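PDB 3QBM: TetR transcriptional regulator from Chloroflexus aurantiacus, which probably binds DNA through an N-terminal helix-turn-helix and regulates transcription. Local coordinates for residues Glu68-Gly73 / Asp129-Thr134; Val81-Ala86 / Arg136-Thr141. One frame throughout, in Å; residues are numbered along the deposited sequence. Where two conformers were deposited one is given.

Contact 1 of 2, residues Glu68-Gly73 / Asp129-Thr134; sequences ERFAVG and DEWRET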
loop_
_atom_site.group_PDB
_atom_site.type_symbol
_atom_site.label_atom_id
_atom_site.label_comp_id
_atom_site.label_asym_id
_atom_site.label_seq_id
_atom_site.Cartn_x
_atom_site.Cartn_y
_atom_site.Cartn_z
ATOM N N GLU A 68 11.932 -15.514 -5.871
ATOM C CA GLU A 68 12.879 -16.456 -5.212
ATOM C C GLU A 68 12.540 -16.657 -3.720
ATOM O O GLU A 68 12.603 -17.762 -3.176
ATOM C CB GLU A 68 14.340 -15.939 -5.316
ATOM C CG GLU A 68 14.971 -16.008 -6.722
ATOM C CD GLU A 68 16.342 -15.276 -6.880
ATOM O OE1 GLU A 68 16.805 -14.529 -5.974
ATOM O OE2 GLU A 68 16.950 -15.445 -7.963
ATOM N N ARG A 69 12.236 -15.549 -3.069
ATOM C CA ARG A 69 11.898 -15.485 -1.662
ATOM C C ARG A 69 10.581 -16.282 -1.369
ATOM O O ARG A 69 10.492 -17.055 -0.390
ATOM C CB ARG A 69 11.786 -13.999 -1.331
ATOM C CG ARG A 69 11.560 -13.581 0.082
ATOM C CD ARG A 69 12.820 -13.438 0.895
ATOM N NE ARG A 69 12.407 -13.151 2.271
ATOM C CZ ARG A 69 12.585 -11.999 2.894
ATOM N NH1 ARG A 69 13.272 -11.026 2.305
ATOM N NH2 ARG A 69 12.140 -11.845 4.140
ATOM N N PHE A 70 9.558 -16.113 -2.207
ATOM C CA PHE A 70 8.357 -16.956 -2.069
ATOM C C PHE A 70 8.635 -18.409 -2.392
ATOM O O PHE A 70 8.139 -19.310 -1.743
ATOM C CB PHE A 70 7.201 -16.431 -2.908
ATOM C CG PHE A 70 6.502 -15.280 -2.263
ATOM C CD1 PHE A 70 5.607 -15.493 -1.216
ATOM C CD2 PHE A 70 6.787 -13.984 -2.624
ATOM C CE1 PHE A 70 4.994 -14.465 -0.597
ATOM C CE2 PHE A 70 6.162 -12.932 -1.992
ATOM C CZ PHE A 70 5.275 -13.164 -0.978
ATOM N N ALA A 71 9.455 -18.634 -3.393
ATOM C CA ALA A 71 9.804 -19.985 -3.789
ATOM C C ALA A 71 10.406 -20.807 -2.638
ATOM O O ALA A 71 10.018 -21.944 -2.445
ATOM C CB ALA A 71 10.761 -19.937 -4.988
ATOM N N VAL A 72 11.334 -20.218 -1.882
ATOM C CA VAL A 72 12.015 -20.876 -0.781
ATOM C C VAL A 72 11.014 -21.002 0.391
ATOM O O VAL A 72 10.877 -22.072 1.004
ATOM C CB VAL A 72 13.299 -20.095 -0.372
ATOM C CG1 VAL A 72 13.947 -20.685 0.902
ATOM C CG2 VAL A 72 14.318 -20.073 -1.533
ATOM N N GLY A 73 10.291 -19.917 0.664
ATOM C CA GLY A 73 9.288 -19.917 1.719
ATOM C C GLY A 73 8.196 -20.963 1.583
ATOM O O GLY A 73 7.748 -21.519 2.596
ATOM N N ASP A 129 -0.772 -11.235 -10.237
ATOM C CA ASP A 129 -1.401 -12.387 -10.893
ATOM C C ASP A 129 -0.659 -13.701 -10.669
ATOM O O ASP A 129 -1.287 -14.747 -10.596
ATOM C CB ASP A 129 -1.690 -12.106 -12.371
ATOM C CG ASP A 129 -2.846 -11.127 -12.553
ATOM O OD1 ASP A 129 -3.563 -10.838 -11.571
ATOM O OD2 ASP A 129 -3.035 -10.614 -13.671
ATOM N N GLU A 130 0.658 -13.658 -10.503
ATOM C CA GLU A 130 1.414 -14.883 -10.161
ATOM C C GLU A 130 1.011 -15.353 -8.770
ATOM O O GLU A 130 0.779 -16.547 -8.556
ATOM C CB GLU A 130 2.928 -14.678 -10.125
ATOM C CG GLU A 130 3.603 -14.190 -11.361
ATOM C CD GLU A 130 5.094 -14.044 -11.114
ATOM O OE1 GLU A 130 5.612 -12.908 -11.178
ATOM O OE2 GLU A 130 5.745 -15.063 -10.787
ATOM N N TRP A 131 0.970 -14.418 -7.799
ATOM C CA TRP A 131 0.530 -14.755 -6.425
ATOM C C TRP A 131 -0.886 -15.353 -6.422
ATOM O O TRP A 131 -1.165 -16.332 -5.749
ATOM C CB TRP A 131 0.551 -13.506 -5.500
ATOM C CG TRP A 131 1.909 -12.915 -5.291
ATOM C CD1 TRP A 131 3.126 -13.540 -5.445
ATOM C CD2 TRP A 131 2.199 -11.607 -4.790
ATOM N NE1 TRP A 131 4.136 -12.681 -5.119
ATOM C CE2 TRP A 131 3.598 -11.496 -4.691
ATOM C CE3 TRP A 131 1.408 -10.525 -4.403
ATOM C CZ2 TRP A 131 4.231 -10.326 -4.255
ATOM C CZ3 TRP A 131 2.032 -9.355 -3.989
ATOM C CH2 TRP A 131 3.444 -9.277 -3.914
ATOM N N ARG A 132 -1.790 -14.730 -7.157
ATOM C CA ARG A 132 -3.148 -15.225 -7.271
ATOM C C ARG A 132 -3.191 -16.651 -7.874
ATOM O O ARG A 132 -3.935 -17.523 -7.383
ATOM C CB ARG A 132 -3.973 -14.271 -8.153
ATOM C CG ARG A 132 -4.247 -12.967 -7.514
ATOM C CD ARG A 132 -4.806 -11.947 -8.470
ATOM N NE ARG A 132 -6.212 -12.166 -8.789
ATOM C CZ ARG A 132 -6.884 -11.445 -9.686
ATOM N NH1 ARG A 132 -6.287 -10.454 -10.370
ATOM N NH2 ARG A 132 -8.168 -11.685 -9.877
ATOM N N GLU A 133 -2.423 -16.868 -8.936
ATOM C CA GLU A 133 -2.342 -18.205 -9.536
ATOM C C GLU A 133 -1.776 -19.240 -8.530
ATOM O O GLU A 133 -2.260 -20.360 -8.466
ATOM C CB GLU A 133 -1.503 -18.199 -10.809
ATOM C CG GLU A 133 -1.563 -19.516 -11.623
ATOM C CD GLU A 133 -2.875 -19.698 -12.435
ATOM O OE1 GLU A 133 -3.980 -19.787 -11.842
ATOM O OE2 GLU A 133 -2.787 -19.773 -13.693
ATOM N N THR A 134 -0.743 -18.851 -7.782
ATOM C CA THR A 134 -0.144 -19.710 -6.729
ATOM C C THR A 134 -1.155 -20.160 -5.693
ATOM O O THR A 134 -1.280 -21.348 -5.388
ATOM C CB THR A 134 1.049 -18.987 -6.042
ATOM O OG1 THR A 134 2.093 -18.916 -7.008
ATOM C CG2 THR A 134 1.593 -19.771 -4.803
#

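Contact 2 of 2, residues Val81-Ala86 / Arg136-Thr141; sequences VDTIIA and RTLVQT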
loop_
_atom_site.group_PDB
_atom_site.type_symbol
_atom_site.label_atom_id
_atom_site.label_comp_id
_atom_site.label_asym_id
_atom_site.label_seq_id
_atom_site.Cartn_x
_atom_site.Cartn_y
_atom_site.Cartn_z
ATOM N N VAL A 81 -2.727 -26.176 3.306
ATOM C CA VAL A 81 -2.971 -25.073 4.208
ATOM C C VAL A 81 -1.660 -24.557 4.810
ATOM O O VAL A 81 -1.467 -23.330 4.926
ATOM C CB VAL A 81 -4.050 -25.425 5.235
ATOM C CG1 VAL A 81 -4.171 -24.372 6.380
ATOM C CG2 VAL A 81 -5.421 -25.575 4.497
ATOM N N ASP A 82 -0.758 -25.472 5.154
ATOM C CA ASP A 82 0.571 -25.089 5.643
ATOM C C ASP A 82 1.250 -24.223 4.601
ATOM O O ASP A 82 1.890 -23.238 4.943
ATOM C CB ASP A 82 1.440 -26.306 5.968
ATOM C CG ASP A 82 0.912 -27.123 7.150
ATOM O OD1 ASP A 82 -0.003 -26.689 7.845
ATOM O OD2 ASP A 82 1.421 -28.219 7.367
ATOM N N THR A 83 1.136 -24.600 3.329
ATOM C CA THR A 83 1.728 -23.841 2.255
ATOM C C THR A 83 1.114 -22.453 2.116
ATOM O O THR A 83 1.825 -21.448 1.946
ATOM C CB THR A 83 1.600 -24.580 0.894
ATOM O OG1 THR A 83 1.975 -25.951 1.069
ATOM C CG2 THR A 83 2.474 -23.883 -0.123
ATOM N N ILE A 84 -0.203 -22.366 2.259
ATOM C CA ILE A 84 -0.856 -21.059 2.159
ATOM C C ILE A 84 -0.437 -20.152 3.347
ATOM O O ILE A 84 -0.157 -18.979 3.171
ATOM C CB ILE A 84 -2.385 -21.171 2.048
ATOM C CG1 ILE A 84 -2.750 -21.777 0.692
ATOM C CG2 ILE A 84 -2.998 -19.787 2.101
ATOM C CD1 ILE A 84 -4.195 -22.344 0.610
ATOM N N ILE A 85 -0.361 -20.720 4.529
ATOM C CA ILE A 85 0.074 -19.958 5.706
ATOM C C ILE A 85 1.578 -19.541 5.565
ATOM O O ILE A 85 1.977 -18.483 6.007
ATOM C CB ILE A 85 -0.238 -20.777 6.995
ATOM C CG1 ILE A 85 -1.736 -20.887 7.192
ATOM C CG2 ILE A 85 0.448 -20.152 8.230
ATOM C CD1 ILE A 85 -2.172 -21.654 8.421
ATOM N N ALA A 86 2.382 -20.338 4.880
ATOM C CA ALA A 86 3.793 -19.997 4.656
ATOM C C ALA A 86 3.879 -18.787 3.736
ATOM O O ALA A 86 4.813 -17.993 3.832
ATOM C CB ALA A 86 4.557 -21.188 4.076
ATOM N N ARG A 136 -4.498 -19.959 -6.012
ATOM C CA ARG A 136 -5.567 -20.736 -6.641
ATOM C C ARG A 136 -5.148 -22.207 -6.823
ATOM O O ARG A 136 -5.939 -23.119 -6.594
ATOM C CB ARG A 136 -6.002 -20.112 -7.969
ATOM C CG ARG A 136 -6.749 -18.783 -7.812
ATOM C CD ARG A 136 -7.408 -18.320 -9.120
ATOM N NE ARG A 136 -6.484 -18.294 -10.250
ATOM C CZ ARG A 136 -5.885 -17.201 -10.709
ATOM N NH1 ARG A 136 -6.109 -16.030 -10.156
ATOM N NH2 ARG A 136 -5.071 -17.281 -11.736
ATOM N N THR A 137 -3.910 -22.421 -7.231
ATOM C CA THR A 137 -3.427 -23.789 -7.450
ATOM C C THR A 137 -3.435 -24.560 -6.151
ATOM O O THR A 137 -3.853 -25.696 -6.113
ATOM C CB THR A 137 -2.039 -23.781 -8.085
ATOM O OG1 THR A 137 -2.137 -23.101 -9.341
ATOM C CG2 THR A 137 -1.524 -25.183 -8.353
ATOM N N LEU A 138 -2.998 -23.920 -5.075
ATOM C CA LEU A 138 -3.007 -24.556 -3.768
ATOM C C LEU A 138 -4.408 -24.858 -3.262
ATOM O O LEU A 138 -4.669 -25.948 -2.708
ATOM C CB LEU A 138 -2.235 -23.699 -2.786
ATOM C CG LEU A 138 -0.723 -23.638 -2.974
ATOM C CD1 LEU A 138 -0.185 -22.450 -2.171
ATOM C CD2 LEU A 138 -0.027 -24.965 -2.521
ATOM N N VAL A 139 -5.330 -23.920 -3.472
ATOM C CA VAL A 139 -6.677 -24.151 -3.048
ATOM C C VAL A 139 -7.293 -25.319 -3.818
ATOM O O VAL A 139 -7.859 -26.194 -3.207
ATOM C CB VAL A 139 -7.543 -22.873 -3.151
ATOM C CG1 VAL A 139 -9.046 -23.237 -2.995
ATOM C CG2 VAL A 139 -7.041 -21.817 -2.119
ATOM N N GLN A 140 -7.163 -25.371 -5.140
ATOM C CA GLN A 140 -7.728 -26.519 -5.876
ATOM C C GLN A 140 -7.032 -27.816 -5.490
ATOM O O GLN A 140 -7.672 -28.859 -5.390
ATOM C CB GLN A 140 -7.728 -26.351 -7.402
ATOM C CG GLN A 140 -8.336 -27.554 -8.155
ATOM C CD GLN A 140 -9.722 -28.026 -7.607
ATOM O OE1 GLN A 140 -10.699 -27.263 -7.626
ATOM N NE2 GLN A 140 -9.796 -29.294 -7.125
ATOM N N THR A 141 -5.721 -27.776 -5.255
ATOM C CA THR A 141 -5.042 -28.996 -4.776
ATOM C C THR A 141 -5.634 -29.474 -3.436
ATOM O O THR A 141 -5.962 -30.637 -3.264
ATOM C CB THR A 141 -3.501 -28.790 -4.713
ATOM O OG1 THR A 141 -3.017 -28.647 -6.056
ATOM C CG2 THR A 141 -2.803 -29.953 -4.093
#

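Contact 1 of 2, residues Glu68-Gly73 / Asp129-Thr134
F70 and W131 carry the whole contact between these two helix segments. The phenyl ring reaches the indole with its CD2-CE2 side: F70 CE2 lies 3.7 Å from W131 NE1 and 4.0 Å from W131 CZ2, so it meets the pyrrole part and the start of the benzo ring. F70 CZ stands 4.0 Å above the indole plane, offset toward the rim. The ring planes are inclined at 54°, an oblique meeting of two aromatics. The CB of F70 is aimed at the other helix, and with CG beside the backbone N (chi1 -79°) the ring is carried on to the indole. The pair belongs to a buried aromatic core where helix 51-74, which in the TetR family links the DNA-binding and C-terminal domains, packs on helix 118-144; F87 stacks on F70 and turns edge-to-face to W131, while F91 is edge-to-face with both. With an alanine at the W131 position, F70, F87 and F91 would probably lose their shared aromatic neighbour, and a gap would open between the helices. The solvent side is looser: E68, A71 and V72 on one helix and E133 on the other are exposed and take no part. A separate polar patch, where R132 NH1 makes a salt bridge with D129 OD1 at 3.0 Å, packs on L175 of the second subunit.

Contact 2 of 2, residues Val81-Ala86 / Arg136-Thr141
L138 meets T83 and I84 together and takes the largest share of the contact; V139, next in sequence, adds a smaller touch on I84. Following helix 118-144 from its 136 end, T137 gives its hydroxyl to an intrahelical bond with the carbonyl of E133. L138 comes next and is directed toward the other helix. With CG anti to its own carbonyl carbon (chi1 -70°), its fork straddles the methyl of T83: CD1 and CD2 of L138 each lie 3.6 Å from T83 CG2. The T83 hydroxyl is bonded to O of H79, just before helix 80-92 begins, which leaves the methyl for the leucine. The same CD1 of L138 also reaches I84, whose side chain runs antiparallel to the leucine's, with L138 CD1 at 3.9 Å from I84 CG1 and L138 CB at 4.0 Å from that same I84 CG1. These are two nearly antiparallel helices of the TetR C-terminal domain, their local axes at 159° and 9.8 Å apart at closest approach, and they meet through apolar side chains and the T83 methyl. One residue further on, V139 sends CG2 to the end of I84, 4.0 Å from I84 CD1. V139 also leans on A154 and L157 of helix 154-175, and I84 reaches I161 of that helix and I192 of helix 179-196, carrying the apolar packing on into the neighbouring helices.

Overall arrangement
Contacts 1 and 2 both use helix 118-144, the first at residues 129-134 and the second at 136-141, about two turns further along. Their partners, helix 51-74 and helix 80-92, follow each other in the chain, so the long helix is met by two consecutive helices in turn. The centres of the contacts are about 11 Å apart, and the two touch directly where G73 O packs on A86 CB at 3.5 Å. Contact 1 is the deeper, about 9 Å from the centre of the chain against about 18 Å for contact 2. It is also nearer the magnesium site: the W131 side chain lies about 11 Å from that of I111, whereas contact 2 is remote from it.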